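Local coordinates for protein putative carbohydrate-active enzyme (Uncultured organism, PDB 5WH8) that probably hydrolyses O-glycosidic bonds, as a glycoside hydrolase family 5 cellulase domain cut from a longer, multi-modular protein, at residues A166-I171 and L199-V204. Residues are numbered along the deposited sequence; the frame is centred on the assembly and turned at random.
Sequences AVIPVI and LSYDNV. With EDO (1,2-ethanediol), chain C.
In the (beta/alpha)8 barrel of this family 5 glycoside hydrolase domain, Ile168 on helix 157-172 meets Tyr201 in the loop that leads into barrel strand 204-211, a worked example of a loop packing on an outer helix through an aromatic ring, by apolar and CH-pi contacts. The methyl CG2 of Ile168 sits almost exactly over the middle of the Tyr201 ring, 3.6 Å from its centroid and only 6° off the normal, a CH-pi contact in which all six ring carbons lie at similar range. CG1 lies beside the backbone N (chi1 -71°) and CG2 anti to it; from CG1 the extended chain carries CD1 to the same side of the ring plane but out past the CD2-CE2 bond, 3.7 Å from Tyr201 CD2. The same CD1 reaches deeper, to CD1 of buried Leu199 at 4.1 Å, while Ile180 of strand 180-182 also touches Ile168, so this helix residue touches both the loop and the barrel wall. The loop is further tied to the helix end by Arg172, whose NH1 hydrogen-bonds to Asp202 O. At its far end the loop enters the strand, where Val204 O accepts a hydrogen bond from an ethanediol molecule, probably from the crystallisation medium. Toward solvent, exposed Pro169 crosses the tyrosine at about a right angle, its CG 3.6 Å from Tyr201 OH.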
loop_
_atom_site.group_PDB
_atom_site.type_symbol
_atom_site.label_atom_id
_atom_site.label_comp_id
_atom_site.label_asym_id
_atom_site.label_seq_id
_atom_site.Cartn_x
_atom_site.Cartn_y
_atom_site.Cartn_z
ATOM N N ALA A 166 -20.108 1.041 3.743
ATOM C CA ALA A 166 -20.171 1.317 5.195
ATOM C C ALA A 166 -19.019 2.211 5.663
ATOM O O ALA A 166 -19.217 3.156 6.440
ATOM C CB ALA A 166 -20.175 -0.008 6.001
ATOM N N VAL A 167 -17.813 1.918 5.198
ATOM C CA VAL A 167 -16.622 2.636 5.660
ATOM C C VAL A 167 -16.371 3.972 4.935
ATOM O O VAL A 167 -15.930 4.936 5.559
ATOM C CB VAL A 167 -15.353 1.708 5.526
ATOM C CG1 VAL A 167 -14.072 2.473 5.730
ATOM C CG2 VAL A 167 -15.452 0.515 6.509
ATOM N N ILE A 168 -16.602 4.046 3.627
ATOM C CA ILE A 168 -16.219 5.245 2.886
ATOM C C ILE A 168 -16.997 6.482 3.369
ATOM O O ILE A 168 -16.402 7.551 3.502
ATOM C CB ILE A 168 -16.364 5.039 1.364
ATOM C CG1 ILE A 168 -15.246 4.077 0.895
ATOM C CG2 ILE A 168 -16.280 6.378 0.605
ATOM C CD1 ILE A 168 -15.339 3.691 -0.553
ATOM N N PRO A 169 -18.304 6.346 3.664
ATOM C CA PRO A 169 -18.971 7.553 4.188
ATOM C C PRO A 169 -18.402 8.051 5.523
ATOM O O PRO A 169 -18.440 9.255 5.812
ATOM C CB PRO A 169 -20.432 7.098 4.350
ATOM C CG PRO A 169 -20.590 6.008 3.326
ATOM C CD PRO A 169 -19.262 5.267 3.372
ATOM N N VAL A 170 -17.901 7.135 6.336
ATOM C CA VAL A 170 -17.296 7.481 7.621
ATOM C C VAL A 170 -15.991 8.243 7.394
ATOM O O VAL A 170 -15.680 9.201 8.105
ATOM C CB VAL A 170 -17.048 6.217 8.458
ATOM C CG1 VAL A 170 -16.228 6.518 9.698
ATOM C CG2 VAL A 170 -18.381 5.559 8.837
ATOM N N ILE A 171 -15.233 7.819 6.393
ATOM C CA ILE A 171 -14.005 8.522 6.039
ATOM C C ILE A 171 -14.306 9.901 5.417
ATOM O O ILE A 171 -13.722 10.914 5.799
ATOM C CB ILE A 171 -13.159 7.663 5.056
ATOM C CG1 ILE A 171 -12.593 6.446 5.800
ATOM C CG2 ILE A 171 -12.055 8.511 4.395
ATOM C CD1 ILE A 171 -11.834 5.467 4.871
ATOM N N LEU A 199 -17.884 1.213 -7.396
ATOM C CA LEU A 199 -18.304 2.201 -6.392
ATOM C C LEU A 199 -18.615 3.562 -7.029
ATOM O O LEU A 199 -17.986 3.950 -8.018
ATOM C CB LEU A 199 -17.214 2.369 -5.325
ATOM C CG LEU A 199 -16.929 1.132 -4.487
ATOM C CD1 LEU A 199 -15.548 1.233 -3.820
ATOM C CD2 LEU A 199 -18.026 1.005 -3.446
ATOM N N SER A 200 -19.583 4.289 -6.469
ATOM C CA SER A 200 -19.981 5.587 -7.056
ATOM C C SER A 200 -19.244 6.811 -6.501
ATOM O O SER A 200 -19.567 7.947 -6.848
ATOM C CB SER A 200 -21.491 5.801 -6.879
ATOM O OG SER A 200 -22.190 4.815 -7.611
ATOM N N TYR A 201 -18.247 6.588 -5.660
ATOM C CA TYR A 201 -17.513 7.675 -5.022
ATOM C C TYR A 201 -16.361 8.164 -5.897
ATOM O O TYR A 201 -15.815 7.390 -6.678
ATOM C CB TYR A 201 -16.947 7.213 -3.672
ATOM C CG TYR A 201 -17.968 6.630 -2.730
ATOM C CD1 TYR A 201 -18.829 7.446 -2.016
ATOM C CD2 TYR A 201 -18.066 5.254 -2.547
ATOM C CE1 TYR A 201 -19.769 6.905 -1.146
ATOM C CE2 TYR A 201 -18.984 4.713 -1.686
ATOM C CZ TYR A 201 -19.846 5.536 -0.995
ATOM O OH TYR A 201 -20.768 4.968 -0.136
ATOM N N ASP A 202 -15.979 9.433 -5.737
ATOM C CA ASP A 202 -14.784 9.995 -6.374
ATOM C C ASP A 202 -13.486 9.556 -5.668
ATOM O O ASP A 202 -13.501 9.188 -4.489
ATOM C CB ASP A 202 -14.823 11.536 -6.363
ATOM C CG ASP A 202 -16.007 12.117 -7.109
ATOM O OD1 ASP A 202 -16.411 11.557 -8.153
ATOM O OD2 ASP A 202 -16.519 13.168 -6.653
ATOM N N ASN A 203 -12.364 9.681 -6.379
ATOM C CA ASN A 203 -11.020 9.453 -5.816
ATOM C C ASN A 203 -10.928 8.076 -5.168
ATOM O O ASN A 203 -10.458 7.932 -4.037
ATOM C CB ASN A 203 -10.645 10.558 -4.816
ATOM C CG ASN A 203 -10.196 11.819 -5.495
ATOM O OD1 ASN A 203 -9.579 11.779 -6.559
ATOM N ND2 ASN A 203 -10.532 12.957 -4.904
ATOM N N VAL A 204 -11.364 7.066 -5.916
ATOM C CA VAL A 204 -11.246 5.670 -5.497
ATOM C C VAL A 204 -10.399 4.889 -6.503
ATOM O O VAL A 204 -10.565 5.012 -7.725
ATOM C CB VAL A 204 -12.636 4.986 -5.339
ATOM C CG1 VAL A 204 -12.500 3.489 -5.062
ATOM C CG2 VAL A 204 -13.423 5.655 -4.225
HETATM C C1 EDO C . -11.987 5.378 -11.757
HETATM O O1 EDO C . -11.409 6.592 -11.258
HETATM C C2 EDO C . -12.260 4.450 -10.584
HETATM O O2 EDO C . -11.049 3.793 -10.182
#